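Local coordinates for YkuI protein (Bacillus subtilis, PDB 2BAS), which binds the second messenger cyclic di-GMP through its EAL domain and probably cleaves it as a phosphodiesterase, at residues A[240-245]-A[279-284]; A[333-338]-A[395-400]; A[402-407]-A[416-421]. All blocks are in the same frame, centred on the assembly; numbering follows the deposited sequence.

Interaction 1. Residues A[240-245]-A[279-284]; sequences QLQYAW and HQFITH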
loop_
_atom_site.group_PDB
_atom_site.type_symbol
_atom_site.label_atom_id
_atom_site.label_comp_id
_atom_site.label_asym_id
_atom_site.label_seq_id
_atom_site.Cartn_x
_atom_site.Cartn_y
_atom_site.Cartn_z
ATOM N N GLN A 240 0.041 11.419 18.257
ATOM C CA GLN A 240 0.562 10.105 17.852
ATOM C C GLN A 240 -0.419 8.977 18.177
ATOM O O GLN A 240 -0.595 8.052 17.383
ATOM C CB GLN A 240 1.933 9.848 18.482
ATOM C CG GLN A 240 3.048 10.682 17.856
ATOM C CD GLN A 240 4.320 10.722 18.683
ATOM O OE1 GLN A 240 5.418 10.765 18.134
ATOM N NE2 GLN A 240 4.180 10.722 20.001
ATOM N N LEU A 241 -1.058 9.071 19.343
ATOM C CA LEU A 241 -2.107 8.136 19.736
ATOM C C LEU A 241 -3.304 8.321 18.814
ATOM O O LEU A 241 -3.867 7.345 18.308
ATOM C CB LEU A 241 -2.517 8.361 21.193
ATOM C CG LEU A 241 -3.575 7.409 21.761
ATOM C CD1 LEU A 241 -3.111 5.951 21.703
ATOM C CD2 LEU A 241 -3.948 7.809 23.177
ATOM N N GLN A 242 -3.676 9.584 18.601
ATOM C CA GLN A 242 -4.684 9.970 17.619
ATOM C C GLN A 242 -4.374 9.301 16.287
ATOM O O GLN A 242 -5.214 8.593 15.732
ATOM C CB GLN A 242 -4.718 11.504 17.485
ATOM C CG GLN A 242 -4.995 12.071 16.077
ATOM C CD GLN A 242 -6.463 12.046 15.682
ATOM O OE1 GLN A 242 -7.278 12.833 16.184
ATOM N NE2 GLN A 242 -6.804 11.153 14.756
ATOM N N TYR A 243 -3.153 9.491 15.798
ATOM C CA TYR A 243 -2.783 8.948 14.505
ATOM C C TYR A 243 -2.966 7.432 14.430
ATOM O O TYR A 243 -3.575 6.931 13.480
ATOM C CB TYR A 243 -1.362 9.345 14.117
ATOM C CG TYR A 243 -0.994 8.833 12.756
ATOM C CD1 TYR A 243 -1.251 9.591 11.620
ATOM C CD2 TYR A 243 -0.418 7.562 12.598
ATOM C CE1 TYR A 243 -0.932 9.106 10.351
ATOM C CE2 TYR A 243 -0.097 7.066 11.337
ATOM C CZ TYR A 243 -0.358 7.846 10.218
ATOM O OH TYR A 243 -0.040 7.367 8.967
ATOM N N ALA A 244 -2.439 6.718 15.425
ATOM C CA ALA A 244 -2.498 5.253 15.461
ATOM C C ALA A 244 -3.931 4.751 15.387
ATOM O O ALA A 244 -4.269 3.858 14.604
ATOM C CB ALA A 244 -1.831 4.735 16.723
ATOM N N TRP A 245 -4.778 5.357 16.209
ATOM C CA TRP A 245 -6.162 4.974 16.282
ATOM C C TRP A 245 -6.916 5.194 14.967
ATOM O O TRP A 245 -7.726 4.352 14.576
ATOM C CB TRP A 245 -6.827 5.720 17.423
ATOM C CG TRP A 245 -8.254 5.423 17.526
ATOM C CD1 TRP A 245 -8.830 4.423 18.246
ATOM C CD2 TRP A 245 -9.316 6.112 16.857
ATOM N NE1 TRP A 245 -10.191 4.454 18.079
ATOM C CE2 TRP A 245 -10.516 5.480 17.229
ATOM C CE3 TRP A 245 -9.366 7.204 15.981
ATOM C CZ2 TRP A 245 -11.755 5.904 16.771
ATOM C CZ3 TRP A 245 -10.601 7.631 15.520
ATOM C CH2 TRP A 245 -11.783 6.981 15.918
ATOM N N HIS A 279 -13.265 8.436 22.681
ATOM C CA HIS A 279 -14.548 9.077 22.379
ATOM C C HIS A 279 -14.368 10.445 21.730
ATOM O O HIS A 279 -15.180 10.849 20.897
ATOM C CB HIS A 279 -15.421 9.210 23.626
ATOM C CG HIS A 279 -16.193 7.971 23.961
ATOM N ND1 HIS A 279 -15.929 7.208 25.086
ATOM C CD2 HIS A 279 -17.228 7.367 23.321
ATOM C CE1 HIS A 279 -16.767 6.188 25.125
ATOM N NE2 HIS A 279 -17.564 6.259 24.065
ATOM N N GLN A 280 -13.318 11.156 22.132
ATOM C CA GLN A 280 -12.967 12.417 21.503
ATOM C C GLN A 280 -12.606 12.138 20.047
ATOM O O GLN A 280 -13.127 12.803 19.149
ATOM C CB GLN A 280 -11.810 13.105 22.228
ATOM C CG GLN A 280 -12.089 13.435 23.697
ATOM C CD GLN A 280 -10.835 13.846 24.465
ATOM O OE1 GLN A 280 -10.200 14.853 24.148
ATOM N NE2 GLN A 280 -10.481 13.070 25.488
ATOM N N PHE A 281 -11.749 11.131 19.824
ATOM C CA PHE A 281 -11.344 10.703 18.480
ATOM C C PHE A 281 -12.535 10.329 17.595
ATOM O O PHE A 281 -12.578 10.705 16.417
ATOM C CB PHE A 281 -10.382 9.513 18.524
ATOM C CG PHE A 281 -9.090 9.771 19.268
ATOM C CD1 PHE A 281 -8.475 8.746 19.972
ATOM C CD2 PHE A 281 -8.486 11.026 19.265
ATOM C CE1 PHE A 281 -7.284 8.958 20.658
ATOM C CE2 PHE A 281 -7.293 11.244 19.961
ATOM C CZ PHE A 281 -6.695 10.206 20.651
ATOM N N ILE A 282 -13.490 9.589 18.161
ATOM C CA ILE A 282 -14.691 9.176 17.427
ATOM C C ILE A 282 -15.523 10.388 16.995
ATOM O O ILE A 282 -15.831 10.535 15.812
ATOM C CB ILE A 282 -15.550 8.173 18.239
ATOM C CG1 ILE A 282 -14.784 6.862 18.443
ATOM C CG2 ILE A 282 -16.899 7.918 17.550
ATOM C CD1 ILE A 282 -15.437 5.905 19.426
ATOM N N THR A 283 -15.859 11.255 17.948
ATOM C CA THR A 283 -16.664 12.459 17.680
ATOM C C THR A 283 -15.997 13.424 16.697
ATOM O O THR A 283 -16.674 14.060 15.890
ATOM C CB THR A 283 -17.028 13.206 18.981
ATOM O OG1 THR A 283 -15.851 13.367 19.778
ATOM C CG2 THR A 283 -18.052 12.415 19.786
ATOM N N HIS A 284 -14.668 13.523 16.758
ATOM C CA HIS A 284 -13.929 14.361 15.818
ATOM C C HIS A 284 -13.943 13.743 14.421
ATOM O O HIS A 284 -13.977 14.472 13.426
ATOM C CB HIS A 284 -12.497 14.629 16.296
ATOM C CG HIS A 284 -11.706 15.510 15.373
ATOM N ND1 HIS A 284 -11.973 16.853 15.211
ATOM C CD2 HIS A 284 -10.655 15.237 14.562
ATOM C CE1 HIS A 284 -11.121 17.369 14.342
ATOM N NE2 HIS A 284 -10.310 16.409 13.935
#

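Interaction 2. Residues A[333-338]-A[395-400]; sequences SFRIYM and DLETGE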
loop_
_atom_site.group_PDB
_atom_site.type_symbol
_atom_site.label_atom_id
_atom_site.label_comp_id
_atom_site.label_asym_id
_atom_site.label_seq_id
_atom_site.Cartn_x
_atom_site.Cartn_y
_atom_site.Cartn_z
ATOM N N SER A 333 -13.668 24.008 -10.932
ATOM C CA SER A 333 -13.071 22.916 -11.700
ATOM C C SER A 333 -11.918 23.364 -12.599
ATOM O O SER A 333 -11.719 24.549 -12.803
ATOM C CB SER A 333 -14.139 22.116 -12.478
ATOM O OG SER A 333 -14.908 22.923 -13.359
ATOM N N PHE A 334 -11.141 22.413 -13.110
ATOM C CA PHE A 334 -10.049 22.753 -14.037
ATOM C C PHE A 334 -9.984 21.728 -15.174
ATOM O O PHE A 334 -9.289 21.925 -16.157
ATOM C CB PHE A 334 -8.689 22.905 -13.320
ATOM C CG PHE A 334 -8.057 21.592 -12.934
ATOM C CD1 PHE A 334 -7.080 21.013 -13.746
ATOM C CD2 PHE A 334 -8.445 20.932 -11.775
ATOM C CE1 PHE A 334 -6.491 19.801 -13.406
ATOM C CE2 PHE A 334 -7.877 19.726 -11.421
ATOM C CZ PHE A 334 -6.895 19.148 -12.237
ATOM N N ARG A 335 -10.732 20.646 -15.042
ATOM C CA ARG A 335 -10.854 19.671 -16.138
ATOM C C ARG A 335 -12.218 19.006 -16.109
ATOM O O ARG A 335 -12.709 18.629 -15.032
ATOM C CB ARG A 335 -9.757 18.615 -16.086
ATOM C CG ARG A 335 -9.553 17.914 -17.407
ATOM C CD ARG A 335 -8.700 16.677 -17.277
ATOM N NE ARG A 335 -7.271 16.965 -17.165
ATOM C CZ ARG A 335 -6.574 16.896 -16.032
ATOM N NH1 ARG A 335 -5.272 17.147 -16.044
ATOM N NH2 ARG A 335 -7.174 16.564 -14.894
ATOM N N ILE A 336 -12.835 18.906 -17.289
ATOM C CA ILE A 336 -14.125 18.220 -17.476
ATOM C C ILE A 336 -14.100 17.369 -18.756
ATOM O O ILE A 336 -13.595 17.825 -19.787
ATOM C CB ILE A 336 -15.309 19.223 -17.512
ATOM C CG1 ILE A 336 -15.266 20.125 -16.278
ATOM C CG2 ILE A 336 -16.669 18.495 -17.586
ATOM C CD1 ILE A 336 -16.374 21.165 -16.204
ATOM N N TYR A 337 -14.641 16.145 -18.673
ATOM C CA TYR A 337 -14.747 15.205 -19.801
ATOM C C TYR A 337 -15.809 14.126 -19.513
ATOM O O TYR A 337 -16.204 13.943 -18.355
ATOM C CB TYR A 337 -13.385 14.546 -20.104
ATOM C CG TYR A 337 -12.825 13.686 -18.979
ATOM C CD1 TYR A 337 -12.951 12.296 -18.991
ATOM C CD2 TYR A 337 -12.189 14.270 -17.903
ATOM C CE1 TYR A 337 -12.436 11.518 -17.936
ATOM C CE2 TYR A 337 -11.686 13.523 -16.862
ATOM C CZ TYR A 337 -11.801 12.155 -16.872
ATOM O OH TYR A 337 -11.273 11.465 -15.799
HETATM N N MSE A 338 -16.239 13.407 -20.560
HETATM C CA MSE A 338 -17.252 12.341 -20.472
HETATM C C MSE A 338 -16.775 10.995 -21.019
HETATM O O MSE A 338 -16.039 10.955 -22.007
HETATM C CB MSE A 338 -18.512 12.736 -21.250
HETATM C CG MSE A 338 -19.495 13.624 -20.517
HETATM SE SE MSE A 338 -20.768 14.511 -21.744
HETATM C CE MSE A 338 -21.573 12.926 -22.719
ATOM N N ASP A 395 -2.971 14.674 -9.185
ATOM C CA ASP A 395 -3.225 14.781 -10.633
ATOM C C ASP A 395 -1.932 14.578 -11.413
ATOM O O ASP A 395 -0.959 15.292 -11.186
ATOM C CB ASP A 395 -3.820 16.139 -10.986
ATOM C CG ASP A 395 -4.118 16.278 -12.467
ATOM O OD1 ASP A 395 -3.318 16.933 -13.148
ATOM O OD2 ASP A 395 -5.131 15.727 -12.954
ATOM N N LEU A 396 -1.919 13.618 -12.335
ATOM C CA LEU A 396 -0.681 13.284 -13.065
ATOM C C LEU A 396 -0.106 14.395 -13.930
ATOM O O LEU A 396 1.117 14.505 -14.063
ATOM C CB LEU A 396 -0.816 11.993 -13.871
ATOM C CG LEU A 396 -0.311 10.721 -13.178
ATOM C CD1 LEU A 396 -0.394 9.537 -14.134
ATOM C CD2 LEU A 396 1.125 10.876 -12.666
ATOM N N GLU A 397 -0.978 15.227 -14.493
ATOM C CA GLU A 397 -0.524 16.319 -15.348
ATOM C C GLU A 397 -0.084 17.535 -14.547
ATOM O O GLU A 397 1.046 17.993 -14.701
ATOM C CB GLU A 397 -1.581 16.697 -16.398
ATOM C CG GLU A 397 -1.848 15.581 -17.413
ATOM C CD GLU A 397 -3.016 15.864 -18.372
ATOM O OE1 GLU A 397 -3.740 16.875 -18.189
ATOM O OE2 GLU A 397 -3.202 15.059 -19.319
ATOM N N THR A 398 -0.959 18.047 -13.685
ATOM C CA THR A 398 -0.678 19.296 -12.966
ATOM C C THR A 398 0.281 19.139 -11.785
ATOM O O THR A 398 1.077 20.045 -11.504
ATOM C CB THR A 398 -1.960 20.051 -12.531
ATOM O OG1 THR A 398 -2.628 19.335 -11.488
ATOM C CG2 THR A 398 -2.907 20.236 -13.708
ATOM N N GLY A 399 0.216 17.996 -11.109
ATOM C CA GLY A 399 1.106 17.703 -9.994
ATOM C C GLY A 399 0.620 18.225 -8.652
ATOM O O GLY A 399 1.419 18.536 -7.767
ATOM N N GLU A 400 -0.692 18.338 -8.497
ATOM C CA GLU A 400 -1.251 18.775 -7.222
ATOM C C GLU A 400 -2.345 17.834 -6.764
ATOM O O GLU A 400 -2.928 17.114 -7.569
ATOM C CB GLU A 400 -1.755 20.227 -7.285
ATOM C CG GLU A 400 -2.816 20.494 -8.339
ATOM C CD GLU A 400 -3.404 21.907 -8.256
ATOM O OE1 GLU A 400 -4.639 22.031 -8.418
ATOM O OE2 GLU A 400 -2.644 22.888 -8.036
#

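Interaction 3. Residues A[402-407]-A[416-421]; sequences IRTFSY and FIDLPY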
loop_
_atom_site.group_PDB
_atom_site.type_symbol
_atom_site.label_atom_id
_atom_site.label_comp_id
_atom_site.label_asym_id
_atom_site.label_seq_id
_atom_site.Cartn_x
_atom_site.Cartn_y
_atom_site.Cartn_z
ATOM N N ILE A 402 -5.770 16.723 -5.874
ATOM C CA ILE A 402 -7.109 17.072 -6.329
ATOM C C ILE A 402 -8.196 16.081 -5.822
ATOM O O ILE A 402 -7.919 15.106 -5.104
ATOM C CB ILE A 402 -7.154 17.097 -7.883
ATOM C CG1 ILE A 402 -6.788 15.719 -8.456
ATOM C CG2 ILE A 402 -6.171 18.151 -8.438
ATOM C CD1 ILE A 402 -7.449 15.404 -9.793
ATOM N N ARG A 403 -9.431 16.349 -6.211
ATOM C CA ARG A 403 -10.544 15.413 -6.077
ATOM C C ARG A 403 -11.322 15.478 -7.380
ATOM O O ARG A 403 -11.404 16.542 -7.992
ATOM C CB ARG A 403 -11.446 15.779 -4.897
ATOM C CG ARG A 403 -10.977 15.251 -3.530
ATOM C CD ARG A 403 -11.936 15.684 -2.398
ATOM N NE ARG A 403 -12.106 14.654 -1.368
ATOM C CZ ARG A 403 -11.698 14.769 -0.111
ATOM N NH1 ARG A 403 -11.088 15.859 0.289
ATOM N NH2 ARG A 403 -11.904 13.793 0.754
ATOM N N THR A 404 -11.857 14.342 -7.808
ATOM C CA THR A 404 -12.670 14.220 -9.023
ATOM C C THR A 404 -14.097 13.963 -8.579
ATOM O O THR A 404 -14.319 13.182 -7.653
ATOM C CB THR A 404 -12.242 12.999 -9.882
ATOM O OG1 THR A 404 -10.891 13.153 -10.334
ATOM C CG2 THR A 404 -13.180 12.792 -11.115
ATOM N N PHE A 405 -15.058 14.610 -9.241
ATOM C CA PHE A 405 -16.478 14.371 -8.992
ATOM C C PHE A 405 -17.133 13.637 -10.174
ATOM O O PHE A 405 -17.077 14.131 -11.298
ATOM C CB PHE A 405 -17.210 15.680 -8.717
ATOM C CG PHE A 405 -18.649 15.489 -8.383
ATOM C CD1 PHE A 405 -19.041 15.218 -7.071
ATOM C CD2 PHE A 405 -19.622 15.536 -9.380
ATOM C CE1 PHE A 405 -20.377 15.022 -6.757
ATOM C CE2 PHE A 405 -20.972 15.337 -9.066
ATOM C CZ PHE A 405 -21.346 15.076 -7.759
ATOM N N SER A 406 -17.747 12.481 -9.894
ATOM C CA SER A 406 -18.379 11.594 -10.894
ATOM C C SER A 406 -19.890 11.717 -10.895
ATOM O O SER A 406 -20.520 11.533 -9.862
ATOM C CB SER A 406 -18.091 10.131 -10.568
ATOM O OG SER A 406 -16.715 9.907 -10.483
ATOM N N TYR A 407 -20.465 11.956 -12.066
ATOM C CA TYR A 407 -21.891 12.190 -12.192
ATOM C C TYR A 407 -22.498 11.302 -13.282
ATOM O O TYR A 407 -21.968 11.254 -14.390
ATOM C CB TYR A 407 -22.127 13.666 -12.506
ATOM C CG TYR A 407 -23.572 14.037 -12.671
ATOM C CD1 TYR A 407 -24.333 14.441 -11.580
ATOM C CD2 TYR A 407 -24.188 13.998 -13.920
ATOM C CE1 TYR A 407 -25.664 14.788 -11.724
ATOM C CE2 TYR A 407 -25.539 14.356 -14.076
ATOM C CZ TYR A 407 -26.260 14.741 -12.976
ATOM O OH TYR A 407 -27.586 15.090 -13.105
ATOM N N PHE A 416 -17.101 13.615 -15.692
ATOM C CA PHE A 416 -16.041 13.720 -14.718
ATOM C C PHE A 416 -15.599 15.165 -14.624
ATOM O O PHE A 416 -15.346 15.824 -15.647
ATOM C CB PHE A 416 -14.905 12.779 -15.083
ATOM C CG PHE A 416 -15.329 11.347 -15.159
ATOM C CD1 PHE A 416 -15.815 10.813 -16.353
ATOM C CD2 PHE A 416 -15.286 10.543 -14.031
ATOM C CE1 PHE A 416 -16.242 9.505 -16.427
ATOM C CE2 PHE A 416 -15.701 9.235 -14.089
ATOM C CZ PHE A 416 -16.175 8.707 -15.284
ATOM N N ILE A 417 -15.578 15.667 -13.391
ATOM C CA ILE A 417 -15.187 17.037 -13.094
ATOM C C ILE A 417 -14.064 17.006 -12.064
ATOM O O ILE A 417 -14.280 16.587 -10.931
ATOM C CB ILE A 417 -16.353 17.821 -12.510
ATOM C CG1 ILE A 417 -17.545 17.827 -13.474
ATOM C CG2 ILE A 417 -15.918 19.215 -12.184
ATOM C CD1 ILE A 417 -18.843 18.307 -12.833
ATOM N N ASP A 418 -12.869 17.431 -12.464
ATOM C CA ASP A 418 -11.713 17.468 -11.556
ATOM C C ASP A 418 -11.692 18.802 -10.836
ATOM O O ASP A 418 -11.858 19.840 -11.467
ATOM C CB ASP A 418 -10.404 17.249 -12.332
ATOM C CG ASP A 418 -10.296 15.837 -12.936
ATOM O OD1 ASP A 418 -11.033 14.918 -12.490
ATOM O OD2 ASP A 418 -9.466 15.648 -13.860
ATOM N N LEU A 419 -11.497 18.788 -9.524
ATOM C CA LEU A 419 -11.481 20.046 -8.760
ATOM C C LEU A 419 -10.044 20.455 -8.421
ATOM O O LEU A 419 -9.245 19.621 -8.000
ATOM C CB LEU A 419 -12.307 19.946 -7.464
ATOM C CG LEU A 419 -13.623 19.176 -7.325
ATOM C CD1 LEU A 419 -14.426 19.801 -6.210
ATOM C CD2 LEU A 419 -14.460 19.147 -8.575
ATOM N N PRO A 420 -9.712 21.748 -8.585
ATOM C CA PRO A 420 -8.339 22.168 -8.318
ATOM C C PRO A 420 -8.078 22.223 -6.828
ATOM O O PRO A 420 -9.024 22.319 -6.050
ATOM C CB PRO A 420 -8.285 23.573 -8.923
ATOM C CG PRO A 420 -9.684 24.088 -8.843
ATOM C CD PRO A 420 -10.578 22.876 -8.987
ATOM N N TYR A 421 -6.812 22.145 -6.433
ATOM C CA TYR A 421 -6.427 22.315 -5.023
ATOM C C TYR A 421 -6.846 23.688 -4.485
ATOM O O TYR A 421 -7.164 23.819 -3.302
ATOM C CB TYR A 421 -4.901 22.123 -4.845
ATOM C CG TYR A 421 -4.394 22.136 -3.404
ATOM C CD1 TYR A 421 -3.853 23.279 -2.859
ATOM C CD2 TYR A 421 -4.447 20.991 -2.609
ATOM C CE1 TYR A 421 -3.386 23.297 -1.544
ATOM C CE2 TYR A 421 -3.979 20.993 -1.300
ATOM C CZ TYR A 421 -3.451 22.132 -0.773
ATOM O OH TYR A 421 -2.975 22.135 0.541
#

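Interaction 1. Residues A[240-245]-A[279-284]
Helix-to-helix packing through W245 and F281 joins helix 238-246 of the EAL barrel to helix 271-311, the long helix that runs on to the C-terminal domain. The axes of the two short segments come within 10.8 Å of each other at a crossing angle of -62°, a separation wide enough for two bulky aromatic side chains to lie between the backbones. Those side chains slide past each other in opposite directions. F281 CB sits over one face of the W245 indole, 3.7 Å from the centroid of its six-membered ring, in a CH-pi contact displaced toward the rim. The two rings themselves meet only obliquely, with planes 33° apart. W245 is aimed this way because its CG lies anti to the backbone N (chi1 178°), which carries the indole out to the long helix; there CZ2 also reaches I282 CG1 at 3.6 Å. The F281 ring in turn runs up to the backbone of helix 238-246. Q242 CA rests over one of its faces, 4.0 Å from the centroid, and Q242 CB touches F281 CE2 at 3.6 Å. Beside them L241 crosses F281 at about a right angle, its CG 4.2 Å from F281 CE1. No hydrogen bond links the segments, so the contact depends on apolar surface and ring faces. F278, one turn back on the long helix, stacks with W245, and S369 of the second subunit packs against both W245 and I282, which places this junction next to the dimer interface. Helix 238-246 connects the neighbouring parallel strands 229-233 and 249-252, and an outer helix of such a beta-alpha-beta crossover, packed here against the long helix, is typical of the TIM-barrel-like fold of EAL domains.

Interaction 2. Residues A[333-338]-A[395-400]
R335 meets D395 and E397 in a salt-bridge network that ties strand 335-340 to the turn between strands 388-394 and 401-409, within an antiparallel sheet whose strand order is consistent with a PAS-like domain. The arginine and D395 approach from opposite directions, their guanidinium and carboxylate planes only 21° apart. R335 NH2 donates to D395 OD2 at 2.9 Å, on the syn side of the carboxylate though somewhat out of its plane; the bonds from NH1 to this carboxylate are long and weak. E397 is turned quite differently. Its carboxylate plane stands at 72° to the guanidinium, and R335 NH1 meets E397 OE1 from above the carboxylate plane at 2.6 Å. A bend in the arginine chain (chi3 -78°) turns the guanidinium so that both acids come to its edge. Beyond the two segments, R335 NH2 also pairs with D418, which brings a third carboxylate to the buried guanidinium and would be expected to keep it charged; E397 OE2 bonds to Y363 OH. D395 has a second task within its own turn. Its OD1 accepts from T398 N at 2.7 Å in an Asx motif, nearly along the C-O axis, and from T398 OG1 at 3.0 Å above the carboxylate plane. With an alanine here, R335 would probably lose its nearly coplanar mate, and T398 N and OG1 would be left without the acceptor that pins the turn. Next to this polar cluster stands the F334 ring. D395 OD2 lies at its edge, near the ring plane, 3.9 Å from F334 CZ, while the methyl of T398 approaches the ring obliquely, bringing T398 CG2 within 3.6 Å of F334 CE1.

Interaction 3. Residues A[402-407]-A[416-421]
The ring of F416 has T404 CG2 at its edge, near the ring plane and 4.2 Å from F416 CD2, while S406 OG comes to it obliquely, 3.8 Å from F416 CE2; outside the segments the ring meets that of Y337. The F405 ring, on the other face of the hairpin, is approached obliquely by I417 CD1 and meets the ring of F299. Beside F416 on its face of the sheet, T404 and D418 form a non-hydrogen-bonded antiparallel pair. These two side chains lie side by side and point the same way, since T404 OG1 and D418 CG both lie anti to their own carbonyl carbons (chi1 -63° and -66°). T404 OG1 therefore donates to D418 OD1 at 2.8 Å, from above the carboxylate plane. Each has another polar partner: Y393 OH bonds to T404 OG1, and R335 pairs with D418 OD2. The next pair, F405 with I417, is a hydrogen-bonded one, with F405 N to I417 O at 2.7 Å and I417 N to F405 O at 3.0 Å. Their CB atoms, F405 CB and I417 CB, are 4.4 Å apart, and L419 CD2 extends this apolar face. The strands 401-409 and 413-419 make up a beta hairpin inside the sheet, away from its outermost strands: strand 388-394 flanks the first and strand 335-340 the second, while helix 271-311 packs against F405, I417 and L419.

How the interactions relate
Along the chain the three contacts come in series, interaction 1 closing before interactions 2 and 3. Interaction 1 lies apart, its centre 33 Å from that of interaction 2 and 29 Å from that of interaction 3. Helix 271-311 bridges the gap: it packs on the EAL barrel at 279-284 and, farther along, covers one face of the hairpin in interaction 3. Interactions 2 and 3 have centres 8 Å apart and share one antiparallel sheet, where neighbouring strands 335-340 and 413-419 are joined by backbone bonding between Y337 and F416 and by the R335-D418 salt bridge. One helix thus connects the EAL domain to the C-terminal sheet.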